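Long-range contacts in saframycin Mx1 synthetase B (Legionella pneumophila subsp. pneumophila, PDB 3KXW), which belongs to the AMP-binding enzymes of the ANL superfamily, going also by the name fatty acid AMP ligase: residues 164-173 with 184-192; 192-200 with 224-235. One frame throughout, in Å; residues are numbered along the deposited sequence.

Contact 1: residues 164-173 with 184-192; sequences IKSNDIAFLQ and GVMVSHHNL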
loop_
_atom_site.group_PDB
_atom_site.type_symbol
_atom_site.label_atom_id
_atom_site.label_comp_id
_atom_site.label_asym_id
_atom_site.label_seq_id
_atom_site.Cartn_x
_atom_site.Cartn_y
_atom_site.Cartn_z
ATOM N N ILE A 164 14.758 -4.733 -24.578
ATOM C CA ILE A 164 14.174 -3.788 -23.639
ATOM C C ILE A 164 14.970 -2.500 -23.594
ATOM O O ILE A 164 16.189 -2.531 -23.442
ATOM C CB ILE A 164 14.125 -4.380 -22.223
ATOM C CG1 ILE A 164 13.314 -5.662 -22.241
ATOM C CG2 ILE A 164 13.486 -3.390 -21.283
ATOM C CD1 ILE A 164 13.305 -6.396 -20.882
ATOM N N LYS A 165 14.277 -1.377 -23.769
ATOM C CA LYS A 165 14.876 -0.060 -23.632
ATOM C C LYS A 165 14.474 0.579 -22.306
ATOM O O LYS A 165 13.387 0.307 -21.776
ATOM C CB LYS A 165 14.454 0.843 -24.776
ATOM C CG LYS A 165 14.872 0.330 -26.153
ATOM C CD LYS A 165 14.372 1.268 -27.234
ATOM C CE LYS A 165 15.196 2.562 -27.285
ATOM N NZ LYS A 165 16.667 2.316 -27.387
ATOM N N SER A 166 15.351 1.433 -21.795
ATOM C CA SER A 166 15.132 2.111 -20.519
ATOM C C SER A 166 13.750 2.705 -20.386
ATOM O O SER A 166 13.091 2.565 -19.345
ATOM C CB SER A 166 16.165 3.231 -20.319
ATOM O OG SER A 166 17.415 2.698 -19.992
ATOM N N ASN A 167 13.313 3.399 -21.428
ATOM C CA ASN A 167 12.058 4.126 -21.335
ATOM C C ASN A 167 10.817 3.288 -21.589
ATOM O O ASN A 167 9.710 3.768 -21.408
ATOM C CB ASN A 167 12.076 5.342 -22.252
ATOM C CG ASN A 167 12.838 6.487 -21.654
ATOM O OD1 ASN A 167 12.869 6.657 -20.425
ATOM N ND2 ASN A 167 13.456 7.290 -22.508
ATOM N N ASP A 168 11.004 2.034 -21.991
ATOM C CA ASP A 168 9.881 1.129 -22.177
ATOM C C ASP A 168 9.111 0.955 -20.863
ATOM O O ASP A 168 9.710 0.844 -19.807
ATOM C CB ASP A 168 10.361 -0.260 -22.600
ATOM C CG ASP A 168 10.879 -0.316 -24.042
ATOM O OD1 ASP A 168 10.682 0.642 -24.804
ATOM O OD2 ASP A 168 11.488 -1.347 -24.392
ATOM N N ILE A 169 7.796 0.883 -20.938
ATOM C CA ILE A 169 6.994 0.632 -19.743
ATOM C C ILE A 169 7.146 -0.818 -19.283
ATOM O O ILE A 169 7.054 -1.738 -20.100
ATOM C CB ILE A 169 5.505 0.954 -20.031
ATOM C CG1 ILE A 169 5.371 2.389 -20.544
ATOM C CG2 ILE A 169 4.637 0.684 -18.811
ATOM C CD1 ILE A 169 6.140 3.440 -19.740
ATOM N N ALA A 170 7.400 -1.012 -17.986
ATOM C CA ALA A 170 7.549 -2.327 -17.387
ATOM C C ALA A 170 6.236 -2.843 -16.793
ATOM O O ALA A 170 5.887 -4.017 -16.964
ATOM C CB ALA A 170 8.636 -2.281 -16.296
ATOM N N PHE A 171 5.491 -1.972 -16.113
ATOM C CA PHE A 171 4.228 -2.402 -15.523
ATOM C C PHE A 171 3.311 -1.245 -15.228
ATOM O O PHE A 171 3.742 -0.111 -15.178
ATOM C CB PHE A 171 4.454 -3.221 -14.242
ATOM C CG PHE A 171 5.073 -2.457 -13.107
ATOM C CD1 PHE A 171 4.305 -2.017 -12.027
ATOM C CD2 PHE A 171 6.442 -2.233 -13.078
ATOM C CE1 PHE A 171 4.904 -1.327 -10.938
ATOM C CE2 PHE A 171 7.031 -1.551 -11.998
ATOM C CZ PHE A 171 6.256 -1.106 -10.942
ATOM N N LEU A 172 2.030 -1.540 -15.067
ATOM C CA LEU A 172 1.095 -0.529 -14.629
ATOM C C LEU A 172 0.801 -0.728 -13.159
ATOM O O LEU A 172 0.437 -1.821 -12.758
ATOM C CB LEU A 172 -0.206 -0.638 -15.406
ATOM C CG LEU A 172 -0.122 -0.443 -16.913
ATOM C CD1 LEU A 172 -1.534 -0.424 -17.535
ATOM C CD2 LEU A 172 0.645 0.823 -17.268
ATOM N N GLN A 173 0.959 0.308 -12.349
ATOM C CA GLN A 173 0.468 0.190 -10.990
ATOM C C GLN A 173 -0.754 1.073 -10.774
ATOM O O GLN A 173 -0.689 2.300 -10.887
ATOM C CB GLN A 173 1.561 0.416 -9.931
ATOM C CG GLN A 173 2.386 1.677 -9.999
ATOM C CD GLN A 173 3.385 1.796 -8.793
ATOM O OE1 GLN A 173 3.297 1.025 -7.834
ATOM N NE2 GLN A 173 4.333 2.742 -8.864
ATOM N N GLY A 184 -3.784 3.905 -13.917
ATOM C CA GLY A 184 -2.688 2.963 -14.057
ATOM C C GLY A 184 -1.394 3.696 -14.355
ATOM O O GLY A 184 -1.158 4.168 -15.479
ATOM N N VAL A 185 -0.566 3.829 -13.331
ATOM C CA VAL A 185 0.687 4.558 -13.459
ATOM C C VAL A 185 1.678 3.750 -14.300
ATOM O O VAL A 185 1.924 2.571 -14.030
ATOM C CB VAL A 185 1.290 4.853 -12.074
ATOM C CG1 VAL A 185 2.669 5.505 -12.224
ATOM C CG2 VAL A 185 0.306 5.717 -11.250
HETATM N N MSE A 186 2.221 4.383 -15.336
HETATM C CA MSE A 186 3.119 3.704 -16.260
HETATM C C MSE A 186 4.551 3.781 -15.746
HETATM O O MSE A 186 5.202 4.808 -15.888
HETATM C CB MSE A 186 3.012 4.379 -17.631
HETATM C CG MSE A 186 1.561 4.448 -18.096
HETATM SE SE MSE A 186 1.300 5.760 -19.558
HETATM C CE MSE A 186 2.458 5.023 -20.890
ATOM N N VAL A 187 5.021 2.695 -15.135
ATOM C CA VAL A 187 6.382 2.666 -14.577
ATOM C C VAL A 187 7.346 2.061 -15.583
ATOM O O VAL A 187 7.209 0.895 -15.965
ATOM C CB VAL A 187 6.417 1.852 -13.266
ATOM C CG1 VAL A 187 7.814 1.899 -12.620
ATOM C CG2 VAL A 187 5.378 2.411 -12.326
ATOM N N SER A 188 8.304 2.861 -16.045
ATOM C CA SER A 188 9.257 2.373 -17.046
ATOM C C SER A 188 10.327 1.517 -16.385
ATOM O O SER A 188 10.456 1.513 -15.168
ATOM C CB SER A 188 9.914 3.550 -17.796
ATOM O OG SER A 188 10.818 4.236 -16.950
ATOM N N HIS A 189 11.085 0.777 -17.193
ATOM C CA HIS A 189 12.200 0.015 -16.669
ATOM C C HIS A 189 13.227 0.908 -15.969
ATOM O O HIS A 189 13.801 0.517 -14.949
ATOM C CB HIS A 189 12.842 -0.824 -17.784
ATOM C CG HIS A 189 12.073 -2.067 -18.095
ATOM N ND1 HIS A 189 12.138 -3.187 -17.298
ATOM C CD2 HIS A 189 11.206 -2.364 -19.096
ATOM C CE1 HIS A 189 11.342 -4.123 -17.787
ATOM N NE2 HIS A 189 10.768 -3.653 -18.880
ATOM N N HIS A 190 13.455 2.096 -16.522
ATOM C CA HIS A 190 14.384 3.074 -15.943
ATOM C C HIS A 190 13.808 3.647 -14.629
ATOM O O HIS A 190 14.538 3.818 -13.649
ATOM C CB HIS A 190 14.694 4.181 -16.979
ATOM C CG HIS A 190 15.787 5.134 -16.585
ATOM N ND1 HIS A 190 17.105 4.755 -16.460
ATOM C CD2 HIS A 190 15.765 6.472 -16.376
ATOM C CE1 HIS A 190 17.841 5.805 -16.132
ATOM N NE2 HIS A 190 17.050 6.858 -16.071
ATOM N N ASN A 191 12.506 3.919 -14.603
ATOM C CA ASN A 191 11.868 4.415 -13.373
ATOM C C ASN A 191 12.094 3.432 -12.240
ATOM O O ASN A 191 12.434 3.807 -11.132
ATOM C CB ASN A 191 10.341 4.516 -13.535
ATOM C CG ASN A 191 9.895 5.699 -14.379
ATOM O OD1 ASN A 191 10.553 6.756 -14.433
ATOM N ND2 ASN A 191 8.736 5.542 -15.004
ATOM N N LEU A 192 11.827 2.167 -12.541
ATOM C CA LEU A 192 11.889 1.092 -11.571
ATOM C C LEU A 192 13.298 0.934 -11.010
ATOM O O LEU A 192 13.494 0.962 -9.794
ATOM C CB LEU A 192 11.420 -0.206 -12.215
ATOM C CG LEU A 192 11.517 -1.451 -11.323
ATOM C CD1 LEU A 192 10.660 -1.315 -10.061
ATOM C CD2 LEU A 192 11.120 -2.681 -12.115
HETATM O O HOH W 1 11.708 6.332 -18.060
#

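Contact 2: residues 192-200 with 224-235; sequences LLDNLNKIF and IGCILTPIYGGI. With 1ZZ (5'-O-[(S)-(dodecanoyloxy)(hydroxy)phosphoryl]adenosine), chain B.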
loop_
_atom_site.group_PDB
_atom_site.type_symbol
_atom_site.label_atom_id
_atom_site.label_comp_id
_atom_site.label_asym_id
_atom_site.label_seq_id
_atom_site.Cartn_x
_atom_site.Cartn_y
_atom_site.Cartn_z
ATOM N N LEU A 192 11.827 2.167 -12.541
ATOM C CA LEU A 192 11.889 1.092 -11.571
ATOM C C LEU A 192 13.298 0.934 -11.010
ATOM O O LEU A 192 13.494 0.962 -9.794
ATOM C CB LEU A 192 11.420 -0.206 -12.215
ATOM C CG LEU A 192 11.517 -1.451 -11.323
ATOM C CD1 LEU A 192 10.660 -1.315 -10.061
ATOM C CD2 LEU A 192 11.120 -2.681 -12.115
ATOM N N LEU A 193 14.286 0.769 -11.885
ATOM C CA LEU A 193 15.661 0.639 -11.395
ATOM C C LEU A 193 16.094 1.879 -10.622
ATOM O O LEU A 193 16.803 1.783 -9.636
ATOM C CB LEU A 193 16.639 0.353 -12.536
ATOM C CG LEU A 193 16.544 -1.008 -13.254
ATOM C CD1 LEU A 193 17.609 -1.039 -14.387
ATOM C CD2 LEU A 193 16.741 -2.163 -12.276
ATOM N N ASP A 194 15.692 3.058 -11.069
ATOM C CA ASP A 194 16.105 4.244 -10.351
ATOM C C ASP A 194 15.597 4.197 -8.905
ATOM O O ASP A 194 16.323 4.518 -7.948
ATOM C CB ASP A 194 15.555 5.501 -10.991
ATOM C CG ASP A 194 16.104 6.746 -10.335
ATOM O OD1 ASP A 194 17.293 7.029 -10.552
ATOM O OD2 ASP A 194 15.375 7.420 -9.586
ATOM N N ASN A 195 14.331 3.843 -8.748
ATOM C CA ASN A 195 13.761 3.831 -7.404
ATOM C C ASN A 195 14.279 2.699 -6.533
ATOM O O ASN A 195 14.527 2.898 -5.346
ATOM C CB ASN A 195 12.233 3.870 -7.407
ATOM C CG ASN A 195 11.688 4.559 -6.154
ATOM O OD1 ASN A 195 11.092 3.935 -5.282
ATOM N ND2 ASN A 195 11.938 5.859 -6.053
ATOM N N LEU A 196 14.444 1.513 -7.119
ATOM C CA LEU A 196 15.043 0.396 -6.398
ATOM C C LEU A 196 16.401 0.776 -5.844
ATOM O O LEU A 196 16.754 0.377 -4.759
ATOM C CB LEU A 196 15.189 -0.864 -7.276
ATOM C CG LEU A 196 13.901 -1.456 -7.860
ATOM C CD1 LEU A 196 14.155 -2.748 -8.599
ATOM C CD2 LEU A 196 12.750 -1.598 -6.829
ATOM N N ASN A 197 17.176 1.524 -6.611
ATOM C CA ASN A 197 18.480 1.970 -6.127
ATOM C C ASN A 197 18.337 2.983 -4.992
ATOM O O ASN A 197 19.090 2.958 -4.010
ATOM C CB ASN A 197 19.290 2.604 -7.259
ATOM C CG ASN A 197 20.605 3.203 -6.761
ATOM O OD1 ASN A 197 21.456 2.488 -6.229
ATOM N ND2 ASN A 197 20.766 4.510 -6.929
ATOM N N LYS A 198 17.379 3.883 -5.134
ATOM C CA LYS A 198 17.140 4.866 -4.095
ATOM C C LYS A 198 16.704 4.185 -2.790
ATOM O O LYS A 198 17.152 4.564 -1.710
ATOM C CB LYS A 198 16.101 5.887 -4.539
ATOM C CG LYS A 198 16.660 6.937 -5.482
ATOM C CD LYS A 198 15.520 7.736 -6.106
ATOM C CE LYS A 198 16.019 9.036 -6.728
ATOM N NZ LYS A 198 16.999 8.858 -7.828
ATOM N N ILE A 199 15.852 3.172 -2.902
ATOM C CA ILE A 199 15.395 2.412 -1.735
ATOM C C ILE A 199 16.538 1.625 -1.081
ATOM O O ILE A 199 16.753 1.705 0.141
ATOM C CB ILE A 199 14.243 1.441 -2.117
ATOM C CG1 ILE A 199 13.044 2.231 -2.667
ATOM C CG2 ILE A 199 13.838 0.556 -0.931
ATOM C CD1 ILE A 199 11.949 1.358 -3.297
ATOM N N PHE A 200 17.264 0.854 -1.883
ATOM C CA PHE A 200 18.392 0.069 -1.366
ATOM C C PHE A 200 19.388 0.970 -0.642
ATOM O O PHE A 200 19.911 0.630 0.434
ATOM C CB PHE A 200 19.079 -0.695 -2.507
ATOM C CG PHE A 200 20.127 -1.669 -2.055
ATOM C CD1 PHE A 200 19.815 -3.013 -1.881
ATOM C CD2 PHE A 200 21.430 -1.251 -1.821
ATOM C CE1 PHE A 200 20.787 -3.925 -1.470
ATOM C CE2 PHE A 200 22.409 -2.157 -1.412
ATOM C CZ PHE A 200 22.088 -3.492 -1.250
ATOM N N ILE A 224 6.991 -2.852 -4.838
ATOM C CA ILE A 224 8.263 -2.234 -5.222
ATOM C C ILE A 224 9.270 -2.277 -4.070
ATOM O O ILE A 224 10.414 -2.671 -4.241
ATOM C CB ILE A 224 8.038 -0.802 -5.733
ATOM C CG1 ILE A 224 7.153 -0.837 -7.014
ATOM C CG2 ILE A 224 9.365 -0.082 -5.976
ATOM C CD1 ILE A 224 6.791 0.539 -7.496
ATOM N N GLY A 225 8.811 -1.896 -2.887
ATOM C CA GLY A 225 9.643 -1.924 -1.703
ATOM C C GLY A 225 10.018 -3.313 -1.227
ATOM O O GLY A 225 11.183 -3.580 -0.954
ATOM N N CYS A 226 9.042 -4.198 -1.099
ATOM C CA CYS A 226 9.296 -5.428 -0.340
ATOM C C CYS A 226 9.524 -6.680 -1.205
ATOM O O CYS A 226 9.840 -7.742 -0.687
ATOM C CB CYS A 226 8.165 -5.668 0.657
ATOM S SG CYS A 226 7.983 -4.286 1.803
ATOM N N ILE A 227 9.374 -6.550 -2.520
ATOM C CA ILE A 227 9.624 -7.694 -3.408
ATOM C C ILE A 227 10.683 -7.354 -4.467
ATOM O O ILE A 227 11.709 -8.033 -4.575
ATOM C CB ILE A 227 8.335 -8.195 -4.121
ATOM C CG1 ILE A 227 7.290 -8.662 -3.109
ATOM C CG2 ILE A 227 8.659 -9.359 -5.091
ATOM C CD1 ILE A 227 5.920 -8.942 -3.695
ATOM N N LEU A 228 10.437 -6.302 -5.236
ATOM C CA LEU A 228 11.334 -5.962 -6.330
ATOM C C LEU A 228 12.680 -5.438 -5.842
ATOM O O LEU A 228 13.718 -5.791 -6.412
ATOM C CB LEU A 228 10.683 -5.019 -7.330
ATOM C CG LEU A 228 9.386 -5.571 -7.943
ATOM C CD1 LEU A 228 8.811 -4.540 -8.906
ATOM C CD2 LEU A 228 9.565 -6.944 -8.643
ATOM N N THR A 229 12.675 -4.643 -4.776
ATOM C CA THR A 229 13.947 -4.181 -4.218
ATOM C C THR A 229 14.858 -5.331 -3.736
ATOM O O THR A 229 16.034 -5.358 -4.078
ATOM C CB THR A 229 13.753 -3.114 -3.118
ATOM O OG1 THR A 229 13.053 -1.990 -3.674
ATOM C CG2 THR A 229 15.107 -2.651 -2.578
ATOM N N PRO A 230 14.333 -6.256 -2.920
ATOM C CA PRO A 230 15.180 -7.386 -2.500
ATOM C C PRO A 230 15.670 -8.238 -3.680
ATOM O O PRO A 230 16.819 -8.672 -3.702
ATOM C CB PRO A 230 14.250 -8.244 -1.613
ATOM C CG PRO A 230 13.021 -7.465 -1.397
ATOM C CD PRO A 230 13.015 -6.233 -2.247
ATOM N N ILE A 231 14.795 -8.513 -4.640
ATOM C CA ILE A 231 15.229 -9.257 -5.823
ATOM C C ILE A 231 16.389 -8.534 -6.540
ATOM O O ILE A 231 17.425 -9.136 -6.848
ATOM C CB ILE A 231 14.026 -9.538 -6.770
ATOM C CG1 ILE A 231 13.087 -10.539 -6.087
ATOM C CG2 ILE A 231 14.507 -10.103 -8.126
ATOM C CD1 ILE A 231 11.784 -10.810 -6.840
ATOM N N TYR A 232 16.213 -7.237 -6.776
ATOM C CA TYR A 232 17.257 -6.379 -7.336
ATOM C C TYR A 232 18.557 -6.382 -6.516
ATOM O O TYR A 232 19.666 -6.418 -7.066
ATOM C CB TYR A 232 16.688 -4.961 -7.419
ATOM C CG TYR A 232 17.691 -3.862 -7.709
ATOM C CD1 TYR A 232 18.158 -3.651 -8.999
ATOM C CD2 TYR A 232 18.142 -3.019 -6.704
ATOM C CE1 TYR A 232 19.050 -2.627 -9.277
ATOM C CE2 TYR A 232 19.028 -1.989 -6.972
ATOM C CZ TYR A 232 19.472 -1.804 -8.255
ATOM O OH TYR A 232 20.350 -0.795 -8.524
ATOM N N GLY A 233 18.438 -6.312 -5.197
ATOM C CA GLY A 233 19.610 -6.150 -4.346
ATOM C C GLY A 233 20.255 -7.429 -3.805
ATOM O O GLY A 233 21.216 -7.360 -3.042
ATOM N N GLY A 234 19.734 -8.596 -4.174
ATOM C CA GLY A 234 20.332 -9.850 -3.720
ATOM C C GLY A 234 19.983 -10.239 -2.289
ATOM O O GLY A 234 20.736 -10.949 -1.610
ATOM N N ILE A 235 18.823 -9.776 -1.834
ATOM C CA ILE A 235 18.444 -9.827 -0.425
ATOM C C ILE A 235 17.207 -10.663 -0.243
ATOM O O ILE A 235 16.281 -10.585 -1.060
ATOM C CB ILE A 235 18.045 -8.415 0.070
ATOM C CG1 ILE A 235 19.250 -7.480 0.073
ATOM C CG2 ILE A 235 17.377 -8.474 1.469
ATOM C CD1 ILE A 235 20.441 -8.043 0.723
HETATM P P 1ZZ B . 0.038 5.381 -3.277
HETATM C C1 1ZZ B . 11.844 -1.732 1.626
HETATM N N1 1ZZ B . 1.033 9.233 1.771
HETATM O O1 1ZZ B . 1.557 5.067 -0.412
HETATM C C2 1ZZ B . 10.606 -0.865 1.887
HETATM N N2 1ZZ B . 3.061 8.575 2.445
HETATM O O2 1ZZ B . 1.491 4.777 -2.739
HETATM C C3 1ZZ B . 10.754 0.544 1.299
HETATM N N3 1ZZ B . 0.571 10.965 3.686
HETATM O O3 1ZZ B . 0.194 5.831 -4.644
HETATM C C4 1ZZ B . 9.386 1.232 1.179
HETATM N N4 1ZZ B . 2.399 11.049 5.254
HETATM O O4 1ZZ B . -1.057 4.198 -3.183
HETATM C C5 1ZZ B . 9.495 2.759 1.029
HETATM N N5 1ZZ B . 4.391 9.845 5.054
HETATM O O5 1ZZ B . -0.498 6.623 -2.301
HETATM C C6 1ZZ B . 8.076 3.345 1.046
HETATM O O6 1ZZ B . -0.441 8.188 0.070
HETATM C C7 1ZZ B . 7.807 4.870 1.073
HETATM O O7 1ZZ B . -1.124 11.015 -0.004
HETATM C C8 1ZZ B . 6.362 5.382 1.232
HETATM O O8 1ZZ B . 0.030 10.739 -2.178
HETATM C C9 1ZZ B . 5.671 5.372 -0.141
HETATM C C10 1ZZ B . 4.139 5.162 -0.082
HETATM C C11 1ZZ B . 3.631 4.897 -1.527
HETATM C C12 1ZZ B . 2.166 5.363 -1.627
HETATM C C13 1ZZ B . 0.321 7.738 -2.025
HETATM C C14 1ZZ B . -0.343 8.612 -1.159
HETATM C C15 1ZZ B . 0.326 10.033 -1.082
HETATM C C16 1ZZ B . -0.113 10.552 0.050
HETATM C C17 1ZZ B . -0.053 9.385 0.910
HETATM C C18 1ZZ B . 2.187 8.385 1.529
HETATM C C19 1ZZ B . 2.479 9.569 3.396
HETATM C C20 1ZZ B . 1.323 9.977 2.961
HETATM C C21 1ZZ B . 1.052 11.453 4.804
HETATM C C22 1ZZ B . 3.060 10.209 4.640
#

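Contact 1: residues 164-173 with 184-192
The antiparallel beta hairpin of strands 169-174 and 184-188 carries a classic beta bulge, in which A170 and F171 both face V187. V187 O accepts from A170 N at 2.8 Å and, weakly, from F171 N at 3.3 Å, while V187 N returns a bond to F171 O. Beyond the bulge, V185 and Q173 exchange two backbone bonds. F171 CG stands between its backbone N and carbonyl carbon (chi1 65°), which lays the ring over V187: V187 CB is 3.9 Å from the ring centroid, displaced toward the rim, and L192 CD1 lies at the ring edge. On the other face of the sheet, L172 lies alongside selenomethionine M186, pointing the same way, with L172 CD2 3.8 Å from M186 CG.

Where the helix starts, the H189 imidazole lies between two methyl groups. A170 CB is centred over one face, 3.5 Å from the centroid, and I164 CG2 covers the opposite face, offset toward the rim and 3.6 Å from the centroid. D168 O accepts from H189 N, S166 O from H190 N, and the N-cap S188 OG from N191 N at 2.9 Å. The first-turn N-H groups are thus satisfied by loop carbonyls and a cap, and the paired methyls should restrict the tilt of the imidazole.

Contact 2: residues 192-200 with 224-235
Helices 192-200 and 224-233 cross almost perpendicularly, at -89° with their axes 9.5 Å apart, and come nearest at L196 and T229, whose CA atoms are separated by 5.2 Å. L196 supplies the knob, its side chain entering a hole formed by I224, L228, T229 and Y232. Its two methyls part: CD1 touches Y232 CB at 3.6 Å, and CD2 slides past T229 to lie 3.2 Å from T229 OG1. L196 CB covers a face of the Y232 ring, off-centre toward the rim, while the L193 side chain crosses that of Y232 at about a right angle, its CD2 3.8 Å from Y232 CE1. The phenol oxygen of Y232 is bonded elsewhere, to S2 N.

This knob-into-hole crossing also forms part of the pocket for 5'-O-[(S)-(dodecanoyloxy)(hydroxy)phosphoryl]adenosine (1ZZ), which includes I199 and G225. I199 CG2 touches both T229 CG2 and, at 3.8 Å, 1ZZ C3; G225 O comes within 3.2 Å of 1ZZ C1, the terminal carbon of the dodecanoyl chain. The helix widens into a pi-type turn here, and I224 O accepts twice from T229: from N, and from OG1 at 2.8 Å, the two donors reaching it from opposite faces of the carbonyl plane. At the far end, F200 CE1 packs against G233 O, and I235, whose N bonds back to P230 O in the Schellman motif around G234 (positive phi), brings CG1 to the edge of the F200 ring.

From the N terminus, contact 1 comes first: its hairpin closes a nine-residue loop between strands 169-174 and 184-188. The chain then runs directly into helix 189-202, so L192 belongs to both contacts. Contact 2 follows in series, closing a 23-residue excursion through strand 210-213 and back to that helix along helix 220-233. The two loops neither nest nor cross. Their centres are 14 Å apart, yet they touch through I224, whose CD1 meets Q173 OE1 at 3.5 Å and packs on F171. Together they tie helices 189-202 and 220-233 to the hairpin, which in turn bonds by backbone from A170 and L172 to A92 of strand 91-95.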